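Local structure of FOKI restriction endonuclease (Planomicrobium okeanokoites, 2FOK) at residues A[5-10]-A[110-115]; A[66-71]-A[127-132]; A[214-219]-A[257-262]. The protein recognises a specific DNA sequence and cleaves the DNA outside it, as a type IIS restriction endonuclease whose catalysis depends on metal ions. All blocks are in the same frame, centred on the assembly; numbering follows the deposited sequence.

Contact 1 (A[5-10]-A[110-115]); sequences IRTFGW and FLRWAH
Near the N-terminus of the chain, residues 5-10 run in an extended loop past one side of helix 104-116, coming closest where the CA atoms of Phe8 and Arg112 stand 5.7 Å apart. Arg112 reaches from the helix to the loop backbone. A bend at chi3 (75°) brings Arg112 NE and Arg112 NH2 to the carbonyl oxygen of Trp10, with Trp10 O at 3.0 Å from NE and 2.8 Å from NH2. Both bonds are weak because the N-H groups point well off the oxygen, yet together they probably help to orient the group. One guanidinium face lies against the carbonyl O of Thr7, and Thr7 CG2 runs alongside Arg112 NH2 at 3.5 Å. The hydroxyl of Thr7 bonds instead to Arg307.

Phe8 packs on the helix. With its CG beside the backbone N (chi1 -55°), the Phe8 ring takes Leu111 CD2 at its edge, 3.9 Å from Phe8 CE1, and Arg112 CG comes up to the ring edge near CD1. The His115 imidazole lies over one face, with ring centres 4.3 Å apart and planes inclined at 34°, an oblique pairing. Tyr122 meets Phe8 edge-to-face and Tyr292 does the same to His115, so the aromatic cluster extends past the two segments. Here an N-terminal loop packs on a helix within the first recognition subdomain, which belongs to the helix-turn-helix clan.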
loop_
_atom_site.group_PDB
_atom_site.type_symbol
_atom_site.label_atom_id
_atom_site.label_comp_id
_atom_site.label_asym_id
_atom_site.label_seq_id
_atom_site.Cartn_x
_atom_site.Cartn_y
_atom_site.Cartn_z
ATOM N N ILE A 5 -9.104 9.752 15.516
ATOM C CA ILE A 5 -7.898 9.581 14.656
ATOM C C ILE A 5 -8.344 9.415 13.198
ATOM O O ILE A 5 -9.138 8.537 12.870
ATOM C CB ILE A 5 -7.043 8.366 15.129
ATOM C CG1 ILE A 5 -6.695 8.536 16.614
ATOM C CG2 ILE A 5 -5.737 8.270 14.317
ATOM C CD1 ILE A 5 -5.603 7.617 17.115
ATOM N N ARG A 6 -7.846 10.297 12.339
ATOM C CA ARG A 6 -8.192 10.281 10.927
ATOM C C ARG A 6 -6.980 9.833 10.118
ATOM O O ARG A 6 -5.905 9.594 10.674
ATOM C CB ARG A 6 -8.640 11.679 10.478
ATOM C CG ARG A 6 -9.816 12.260 11.261
ATOM C CD ARG A 6 -11.063 11.372 11.091
ATOM N NE ARG A 6 -12.189 11.822 11.910
ATOM C CZ ARG A 6 -13.361 11.200 11.985
ATOM N NH1 ARG A 6 -13.568 10.093 11.288
ATOM N NH2 ARG A 6 -14.325 11.687 12.762
ATOM N N THR A 7 -7.172 9.722 8.809
ATOM C CA THR A 7 -6.132 9.296 7.885
ATOM C C THR A 7 -6.297 10.120 6.611
ATOM O O THR A 7 -7.380 10.131 6.033
ATOM C CB THR A 7 -6.298 7.796 7.544
ATOM O OG1 THR A 7 -6.086 7.013 8.729
ATOM C CG2 THR A 7 -5.309 7.374 6.463
ATOM N N PHE A 8 -5.234 10.806 6.181
ATOM C CA PHE A 8 -5.286 11.646 4.974
ATOM C C PHE A 8 -4.030 11.514 4.123
ATOM O O PHE A 8 -3.070 10.849 4.504
ATOM C CB PHE A 8 -5.396 13.140 5.326
ATOM C CG PHE A 8 -6.540 13.491 6.222
ATOM C CD1 PHE A 8 -7.854 13.285 5.815
ATOM C CD2 PHE A 8 -6.301 14.075 7.464
ATOM C CE1 PHE A 8 -8.922 13.659 6.637
ATOM C CE2 PHE A 8 -7.348 14.453 8.292
ATOM C CZ PHE A 8 -8.667 14.248 7.881
ATOM N N GLY A 9 -4.047 12.193 2.979
ATOM C CA GLY A 9 -2.902 12.211 2.083
ATOM C C GLY A 9 -2.864 11.112 1.052
ATOM O O GLY A 9 -1.960 11.081 0.215
ATOM N N TRP A 10 -3.853 10.226 1.092
ATOM C CA TRP A 10 -3.894 9.088 0.182
ATOM C C TRP A 10 -5.316 8.700 -0.225
ATOM O O TRP A 10 -6.168 8.403 0.620
ATOM C CB TRP A 10 -3.212 7.897 0.849
ATOM C CG TRP A 10 -1.858 8.211 1.425
ATOM C CD1 TRP A 10 -1.573 8.581 2.715
ATOM C CD2 TRP A 10 -0.611 8.196 0.731
ATOM N NE1 TRP A 10 -0.226 8.798 2.858
ATOM C CE2 TRP A 10 0.389 8.571 1.656
ATOM C CE3 TRP A 10 -0.235 7.903 -0.590
ATOM C CZ2 TRP A 10 1.742 8.663 1.304
ATOM C CZ3 TRP A 10 1.115 7.993 -0.939
ATOM C CH2 TRP A 10 2.086 8.370 0.007
ATOM N N PHE A 110 -13.525 11.897 -1.530
ATOM C CA PHE A 110 -13.620 13.278 -1.986
ATOM C C PHE A 110 -13.128 14.246 -0.912
ATOM O O PHE A 110 -12.520 15.265 -1.221
ATOM C CB PHE A 110 -15.076 13.606 -2.344
ATOM C CG PHE A 110 -15.442 13.289 -3.769
ATOM C CD1 PHE A 110 -14.810 13.939 -4.826
ATOM C CD2 PHE A 110 -16.411 12.335 -4.054
ATOM C CE1 PHE A 110 -15.141 13.643 -6.148
ATOM C CE2 PHE A 110 -16.745 12.034 -5.365
ATOM C CZ PHE A 110 -16.107 12.692 -6.418
ATOM N N LEU A 111 -13.410 13.942 0.349
ATOM C CA LEU A 111 -12.953 14.798 1.444
ATOM C C LEU A 111 -11.424 14.698 1.512
ATOM O O LEU A 111 -10.715 15.707 1.606
ATOM C CB LEU A 111 -13.577 14.335 2.771
ATOM C CG LEU A 111 -13.211 15.090 4.057
ATOM C CD1 LEU A 111 -14.465 15.556 4.753
ATOM C CD2 LEU A 111 -12.410 14.198 4.978
ATOM N N ARG A 112 -10.932 13.463 1.446
ATOM C CA ARG A 112 -9.505 13.170 1.496
ATOM C C ARG A 112 -8.787 13.802 0.314
ATOM O O ARG A 112 -7.653 14.266 0.442
ATOM C CB ARG A 112 -9.286 11.649 1.514
ATOM C CG ARG A 112 -9.593 11.013 2.874
ATOM C CD ARG A 112 -9.619 9.488 2.835
ATOM N NE ARG A 112 -8.273 8.925 2.751
ATOM C CZ ARG A 112 -7.866 7.821 3.376
ATOM N NH1 ARG A 112 -8.697 7.128 4.150
ATOM N NH2 ARG A 112 -6.614 7.410 3.225
ATOM N N TRP A 113 -9.461 13.826 -0.832
ATOM C CA TRP A 113 -8.918 14.410 -2.050
ATOM C C TRP A 113 -8.821 15.951 -1.942
ATOM O O TRP A 113 -7.771 16.532 -2.194
ATOM C CB TRP A 113 -9.808 13.991 -3.219
ATOM C CG TRP A 113 -9.275 14.255 -4.593
ATOM C CD1 TRP A 113 -8.032 14.707 -4.930
ATOM C CD2 TRP A 113 -9.998 14.099 -5.828
ATOM N NE1 TRP A 113 -7.935 14.846 -6.307
ATOM C CE2 TRP A 113 -9.129 14.477 -6.876
ATOM C CE3 TRP A 113 -11.302 13.676 -6.148
ATOM C CZ2 TRP A 113 -9.519 14.444 -8.222
ATOM C CZ3 TRP A 113 -11.691 13.643 -7.489
ATOM C CH2 TRP A 113 -10.802 14.024 -8.506
ATOM N N ALA A 114 -9.906 16.608 -1.550
ATOM C CA ALA A 114 -9.912 18.068 -1.410
ATOM C C ALA A 114 -8.838 18.505 -0.424
ATOM O O ALA A 114 -8.111 19.464 -0.655
ATOM C CB ALA A 114 -11.264 18.536 -0.931
ATOM N N HIS A 115 -8.748 17.778 0.681
ATOM C CA HIS A 115 -7.778 18.065 1.713
ATOM C C HIS A 115 -6.345 17.838 1.230
ATOM O O HIS A 115 -5.457 18.642 1.520
ATOM C CB HIS A 115 -8.081 17.198 2.937
ATOM C CG HIS A 115 -7.023 17.256 3.989
ATOM N ND1 HIS A 115 -5.922 16.425 3.981
ATOM C CD2 HIS A 115 -6.874 18.072 5.059
ATOM C CE1 HIS A 115 -5.139 16.729 5.001
ATOM N NE2 HIS A 115 -5.693 17.725 5.671
#

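Contact 2 (A[66-71]-A[127-132]); sequences YTYKEL and DSFVIT
The carboxylate of Asp127 is gripped from several directions: its OD2 accepts from a water at 2.7 Å that in turn takes the N-H of Lys69, and the same oxygen forms a salt bridge with Arg6, while OD1 bonds to the hydroxyl of Tyr122. These partners would probably favour the charged form of the acid. With CG anti to the backbone N (chi1 -154°), the carboxylate swings toward the start of the helix and rests against Tyr68 CB, 3.7 Å from Asp127 OD2. Its backbone helps too, since Asp127 O accepts from Tyr68 N at 2.8 Å, the donor lying almost in line with the C=O.

Beyond this point the segments pair as antiparallel strands. Tyr66 and Phe129 form a hydrogen-bonded pair, with Phe129 N to Tyr66 O at 2.8 Å; Thr67 and Ser128 follow as a non-hydrogen-bonded pair, Thr67 CG2 touching Ser128 OG at 3.4 Å. That hydroxyl is hydrogen-bonded to Ser126 O. Strand 128-131 is the middle of a three-stranded antiparallel sheet, and opposite Ile123 it carries a G1 beta bulge made by Asp127 and Ser128. The paired strand passes directly into helix 68-72 through a capping box: Glu70 N donates to Thr67 OG1, while Thr67 N reaches Glu70 OE1 from above the carboxylate plane.

Phe129 packs against helix 68-72. The edge of its ring meets Tyr68 CD2, 3.6 Å from Phe129 CE1, with the two ring planes at 54°, and Leu71 CD1 approaches Phe129 CD1 at 4.0 Å. Leu111 of helix 104-116 touches Tyr68, Leu71 and Phe129, and the Tyr68 hydroxyl bonds to Asp108 on that same helix.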
loop_
_atom_site.group_PDB
_atom_site.type_symbol
_atom_site.label_atom_id
_atom_site.label_comp_id
_atom_site.label_asym_id
_atom_site.label_seq_id
_atom_site.Cartn_x
_atom_site.Cartn_y
_atom_site.Cartn_z
ATOM N N TYR A 66 -17.222 22.952 8.919
ATOM C CA TYR A 66 -17.992 21.708 8.998
ATOM C C TYR A 66 -17.172 20.629 9.692
ATOM O O TYR A 66 -15.970 20.528 9.474
ATOM C CB TYR A 66 -18.377 21.205 7.593
ATOM C CG TYR A 66 -19.099 22.196 6.689
ATOM C CD1 TYR A 66 -20.274 22.831 7.097
ATOM C CD2 TYR A 66 -18.623 22.471 5.411
ATOM C CE1 TYR A 66 -20.958 23.718 6.246
ATOM C CE2 TYR A 66 -19.298 23.354 4.555
ATOM C CZ TYR A 66 -20.461 23.971 4.980
ATOM O OH TYR A 66 -21.114 24.847 4.139
ATOM N N THR A 67 -17.820 19.824 10.529
ATOM C CA THR A 67 -17.127 18.744 11.227
ATOM C C THR A 67 -17.101 17.541 10.307
ATOM O O THR A 67 -17.863 17.469 9.341
ATOM C CB THR A 67 -17.847 18.318 12.524
ATOM O OG1 THR A 67 -19.096 17.706 12.193
ATOM C CG2 THR A 67 -18.093 19.510 13.430
ATOM N N TYR A 68 -16.230 16.591 10.612
ATOM C CA TYR A 68 -16.114 15.390 9.799
ATOM C C TYR A 68 -17.480 14.749 9.577
ATOM O O TYR A 68 -17.859 14.459 8.444
ATOM C CB TYR A 68 -15.184 14.383 10.478
ATOM C CG TYR A 68 -14.390 13.538 9.509
ATOM C CD1 TYR A 68 -14.988 12.470 8.830
ATOM C CD2 TYR A 68 -13.041 13.802 9.273
ATOM C CE1 TYR A 68 -14.255 11.682 7.934
ATOM C CE2 TYR A 68 -12.299 13.025 8.384
ATOM C CZ TYR A 68 -12.913 11.968 7.718
ATOM O OH TYR A 68 -12.181 11.210 6.838
ATOM N N LYS A 69 -18.220 14.544 10.666
ATOM C CA LYS A 69 -19.539 13.932 10.600
ATOM C C LYS A 69 -20.500 14.664 9.670
ATOM O O LYS A 69 -21.068 14.066 8.759
ATOM C CB LYS A 69 -20.144 13.839 12.000
ATOM C CG LYS A 69 -21.461 13.091 12.028
ATOM C CD LYS A 69 -21.691 12.375 13.335
ATOM C CE LYS A 69 -22.946 11.510 13.258
ATOM N NZ LYS A 69 -23.515 11.439 11.872
ATOM N N GLU A 70 -20.682 15.958 9.893
ATOM C CA GLU A 70 -21.586 16.753 9.059
ATOM C C GLU A 70 -21.335 16.553 7.555
ATOM O O GLU A 70 -22.269 16.558 6.754
ATOM C CB GLU A 70 -21.446 18.242 9.412
ATOM C CG GLU A 70 -22.145 18.663 10.696
ATOM C CD GLU A 70 -21.438 19.816 11.397
ATOM O OE1 GLU A 70 -20.590 20.476 10.761
ATOM O OE2 GLU A 70 -21.727 20.069 12.584
ATOM N N LEU A 71 -20.070 16.379 7.179
ATOM C CA LEU A 71 -19.687 16.179 5.779
ATOM C C LEU A 71 -19.827 14.736 5.278
ATOM O O LEU A 71 -20.341 14.497 4.192
ATOM C CB LEU A 71 -18.234 16.614 5.567
ATOM C CG LEU A 71 -17.920 18.105 5.410
ATOM C CD1 LEU A 71 -16.489 18.392 5.876
ATOM C CD2 LEU A 71 -18.085 18.492 3.964
ATOM N N ASP A 127 -12.030 18.454 14.883
ATOM C CA ASP A 127 -12.456 17.465 13.894
ATOM C C ASP A 127 -13.233 18.167 12.794
ATOM O O ASP A 127 -14.226 17.639 12.292
ATOM C CB ASP A 127 -13.348 16.414 14.567
ATOM C CG ASP A 127 -13.323 15.077 13.856
ATOM O OD1 ASP A 127 -12.350 14.800 13.118
ATOM O OD2 ASP A 127 -14.288 14.300 14.044
ATOM N N SER A 128 -12.767 19.357 12.420
ATOM C CA SER A 128 -13.440 20.166 11.412
ATOM C C SER A 128 -12.561 20.667 10.270
ATOM O O SER A 128 -11.339 20.627 10.347
ATOM C CB SER A 128 -14.099 21.367 12.098
ATOM O OG SER A 128 -15.003 20.936 13.095
ATOM N N PHE A 129 -13.209 21.144 9.212
ATOM C CA PHE A 129 -12.518 21.677 8.044
ATOM C C PHE A 129 -13.082 23.045 7.644
ATOM O O PHE A 129 -14.233 23.383 7.960
ATOM C CB PHE A 129 -12.679 20.761 6.814
ATOM C CG PHE A 129 -12.269 19.331 7.033
ATOM C CD1 PHE A 129 -13.018 18.492 7.846
ATOM C CD2 PHE A 129 -11.168 18.805 6.364
ATOM C CE1 PHE A 129 -12.691 17.157 7.989
ATOM C CE2 PHE A 129 -10.828 17.463 6.498
ATOM C CZ PHE A 129 -11.595 16.636 7.314
ATOM N N VAL A 130 -12.253 23.812 6.934
ATOM C CA VAL A 130 -12.633 25.109 6.388
ATOM C C VAL A 130 -11.906 25.213 5.045
ATOM O O VAL A 130 -10.930 24.517 4.806
ATOM C CB VAL A 130 -12.206 26.306 7.286
ATOM C CG1 VAL A 130 -12.950 26.261 8.617
ATOM C CG2 VAL A 130 -10.698 26.294 7.493
ATOM N N ILE A 131 -12.398 26.068 4.166
ATOM C CA ILE A 131 -11.784 26.255 2.865
ATOM C C ILE A 131 -10.494 27.049 3.083
ATOM O O ILE A 131 -10.307 27.644 4.147
ATOM C CB ILE A 131 -12.754 27.026 1.934
ATOM C CG1 ILE A 131 -12.365 26.824 0.474
ATOM C CG2 ILE A 131 -12.770 28.508 2.300
ATOM C CD1 ILE A 131 -13.410 27.351 -0.525
ATOM N N THR A 132 -9.598 27.037 2.098
ATOM C CA THR A 132 -8.352 27.781 2.216
ATOM C C THR A 132 -8.284 28.886 1.183
ATOM O O THR A 132 -9.253 29.182 0.482
ATOM C CB THR A 132 -7.093 26.894 2.004
ATOM O OG1 THR A 132 -7.089 26.390 0.667
ATOM C CG2 THR A 132 -7.053 25.740 2.996
HETATM O O HOH W 1 -16.818 14.662 13.209
#

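Contact 3 (A[214-219]-A[257-262]); sequences EIRNNW and NKEFIS
Arg216 reaches from helix 209-218 across to strand 258-267 and lays its guanidinium flat on the Phe260 ring. The centres are 4.0 Å apart and the planes 17° from parallel, a cation-pi stack. Two torsions place it there: CG anti to the backbone N (chi1 -176°) sends the chain toward the strand, and a bend at chi3 (46°) then turns the flat end over the ring. Arg216 CZ sits 3.3 Å from Phe260 CZ, and Arg216 NH1 is as near to Phe260 CE1, so the planar group lies close over that side of the ring. The exact placement of the methylene CD is doubtful, since it stands too close to the carbonyl O of Phe260 in the model.

Farther back along the arginine, Arg216 CG passes Ile261 CD1 at 3.8 Å, the two side chains running in opposite directions. Glu259 OE1 lies near the guanidinium plane, 4.5 Å from Arg216 NH1, beyond a salt bridge, and may add a weak attraction. A water joins the next pair by donating to Asn217 OD1 at 2.8 Å and hydrogen-bonding to Ser262 OG. Lys244 of strand 240-248 makes a second cation-pi contact with Phe260. Strand 258-267 is the central one of a three-stranded antiparallel sheet, bonded here to strand 240-248, while helix 197-205 touches both Ile215 on the helix and Glu259 on the strand.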
loop_
_atom_site.group_PDB
_atom_site.type_symbol
_atom_site.label_atom_id
_atom_site.label_comp_id
_atom_site.label_asym_id
_atom_site.label_seq_id
_atom_site.Cartn_x
_atom_site.Cartn_y
_atom_site.Cartn_z
ATOM N N GLU A 214 -9.778 -8.189 -15.367
ATOM C CA GLU A 214 -9.883 -7.989 -13.922
ATOM C C GLU A 214 -8.520 -8.076 -13.254
ATOM O O GLU A 214 -8.268 -7.388 -12.268
ATOM C CB GLU A 214 -10.814 -9.041 -13.312
ATOM C CG GLU A 214 -10.773 -9.120 -11.797
ATOM C CD GLU A 214 -11.718 -8.132 -11.129
ATOM O OE1 GLU A 214 -12.489 -7.455 -11.846
ATOM O OE2 GLU A 214 -11.693 -8.031 -9.885
ATOM N N ILE A 215 -7.652 -8.934 -13.792
ATOM C CA ILE A 215 -6.302 -9.127 -13.261
ATOM C C ILE A 215 -5.386 -7.979 -13.662
ATOM O O ILE A 215 -4.531 -7.550 -12.885
ATOM C CB ILE A 215 -5.670 -10.452 -13.779
ATOM C CG1 ILE A 215 -6.364 -11.646 -13.123
ATOM C CG2 ILE A 215 -4.163 -10.473 -13.497
ATOM C CD1 ILE A 215 -5.778 -13.004 -13.507
ATOM N N ARG A 216 -5.573 -7.489 -14.881
ATOM C CA ARG A 216 -4.763 -6.400 -15.409
ATOM C C ARG A 216 -5.047 -5.050 -14.762
ATOM O O ARG A 216 -4.201 -4.148 -14.807
ATOM C CB ARG A 216 -4.979 -6.276 -16.920
ATOM C CG ARG A 216 -4.098 -5.232 -17.594
ATOM C CD ARG A 216 -4.052 -5.434 -19.096
ATOM N NE ARG A 216 -5.382 -5.660 -19.648
ATOM C CZ ARG A 216 -5.713 -6.677 -20.440
ATOM N NH1 ARG A 216 -4.813 -7.588 -20.790
ATOM N NH2 ARG A 216 -6.954 -6.778 -20.884
ATOM N N ASN A 217 -6.223 -4.911 -14.158
ATOM C CA ASN A 217 -6.612 -3.649 -13.555
ATOM C C ASN A 217 -7.087 -3.670 -12.099
ATOM O O ASN A 217 -7.035 -2.637 -11.438
ATOM C CB ASN A 217 -7.698 -2.990 -14.405
ATOM C CG ASN A 217 -7.294 -2.834 -15.861
ATOM O OD1 ASN A 217 -6.315 -2.154 -16.174
ATOM N ND2 ASN A 217 -8.046 -3.466 -16.761
ATOM N N ASN A 218 -7.552 -4.812 -11.593
ATOM C CA ASN A 218 -8.036 -4.874 -10.212
ATOM C C ASN A 218 -7.156 -5.664 -9.262
ATOM O O ASN A 218 -7.487 -5.798 -8.088
ATOM C CB ASN A 218 -9.443 -5.457 -10.163
ATOM C CG ASN A 218 -10.507 -4.396 -9.992
ATOM O OD1 ASN A 218 -10.676 -3.831 -8.907
ATOM N ND2 ASN A 218 -11.234 -4.117 -11.070
ATOM N N TRP A 219 -6.056 -6.200 -9.782
ATOM C CA TRP A 219 -5.093 -6.981 -9.001
ATOM C C TRP A 219 -4.035 -5.963 -8.638
ATOM O O TRP A 219 -3.188 -5.630 -9.469
ATOM C CB TRP A 219 -4.438 -8.047 -9.877
ATOM C CG TRP A 219 -4.583 -9.475 -9.432
ATOM C CD1 TRP A 219 -3.575 -10.326 -9.049
ATOM C CD2 TRP A 219 -5.774 -10.267 -9.466
ATOM N NE1 TRP A 219 -4.068 -11.594 -8.858
ATOM C CE2 TRP A 219 -5.412 -11.586 -9.107
ATOM C CE3 TRP A 219 -7.109 -9.990 -9.773
ATOM C CZ2 TRP A 219 -6.339 -12.624 -9.045
ATOM C CZ3 TRP A 219 -8.030 -11.017 -9.712
ATOM C CH2 TRP A 219 -7.641 -12.323 -9.351
ATOM N N ASN A 257 3.366 -16.101 -25.282
ATOM C CA ASN A 257 2.236 -15.150 -25.127
ATOM C C ASN A 257 2.710 -13.712 -25.067
ATOM O O ASN A 257 3.903 -13.427 -24.917
ATOM C CB ASN A 257 1.450 -15.471 -23.859
ATOM C CG ASN A 257 0.284 -16.393 -24.123
ATOM O OD1 ASN A 257 0.446 -17.465 -24.715
ATOM N ND2 ASN A 257 -0.905 -15.983 -23.688
ATOM N N LYS A 258 1.757 -12.800 -25.187
ATOM C CA LYS A 258 2.055 -11.381 -25.133
ATOM C C LYS A 258 1.052 -10.762 -24.187
ATOM O O LYS A 258 -0.106 -11.184 -24.140
ATOM C CB LYS A 258 1.935 -10.756 -26.524
ATOM C CG LYS A 258 3.219 -10.106 -27.014
ATOM C CD LYS A 258 3.259 -8.626 -26.656
ATOM C CE LYS A 258 4.027 -7.824 -27.704
ATOM N NZ LYS A 258 5.488 -8.125 -27.704
ATOM N N GLU A 259 1.497 -9.774 -23.421
ATOM C CA GLU A 259 0.619 -9.115 -22.468
ATOM C C GLU A 259 0.939 -7.632 -22.404
ATOM O O GLU A 259 2.008 -7.200 -22.828
ATOM C CB GLU A 259 0.775 -9.752 -21.078
ATOM C CG GLU A 259 0.547 -11.265 -21.051
ATOM C CD GLU A 259 -0.891 -11.655 -21.391
ATOM O OE1 GLU A 259 -1.811 -10.865 -21.091
ATOM O OE2 GLU A 259 -1.101 -12.749 -21.959
ATOM N N PHE A 260 -0.006 -6.858 -21.880
ATOM C CA PHE A 260 0.151 -5.414 -21.743
ATOM C C PHE A 260 -0.515 -4.926 -20.469
ATOM O O PHE A 260 -1.462 -5.543 -19.979
ATOM C CB PHE A 260 -0.471 -4.695 -22.943
ATOM C CG PHE A 260 -1.978 -4.702 -22.943
ATOM C CD1 PHE A 260 -2.683 -5.799 -23.429
ATOM C CD2 PHE A 260 -2.693 -3.606 -22.461
ATOM C CE1 PHE A 260 -4.092 -5.801 -23.437
ATOM C CE2 PHE A 260 -4.090 -3.599 -22.461
ATOM C CZ PHE A 260 -4.792 -4.695 -22.950
ATOM N N ILE A 261 0.003 -3.821 -19.934
ATOM C CA ILE A 261 -0.540 -3.193 -18.732
ATOM C C ILE A 261 -0.947 -1.776 -19.147
ATOM O O ILE A 261 -0.106 -0.985 -19.581
ATOM C CB ILE A 261 0.518 -3.108 -17.605
ATOM C CG1 ILE A 261 0.804 -4.505 -17.039
ATOM C CG2 ILE A 261 0.034 -2.182 -16.507
ATOM C CD1 ILE A 261 -0.427 -5.270 -16.625
ATOM N N SER A 262 -2.233 -1.459 -19.021
ATOM C CA SER A 262 -2.722 -0.141 -19.415
ATOM C C SER A 262 -2.418 0.969 -18.412
ATOM O O SER A 262 -2.395 2.147 -18.770
ATOM C CB SER A 262 -4.221 -0.213 -19.665
ATOM O OG SER A 262 -4.637 -1.557 -19.786
HETATM O O HOH W 2 -3.570 -1.855 -16.867
#

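Contacts 1 and 2 belong together in the first recognition subdomain: their centres are about 11 Å apart, and their segments alternate along the chain. Arg6 and Leu111 of contact 1 both reach into contact 2, tying the N-terminal loop, helix 104-116 and the small sheet into one unit. Contact 3 follows later in sequence, in the second recognition subdomain, with its centre about 29 Å from that of contact 1 and about 39 Å from that of contact 2, and without touching either. It too uses the middle strand of a three-stranded antiparallel sheet, so both subdomains combine helices with a small sheet within the DNA-recognition part.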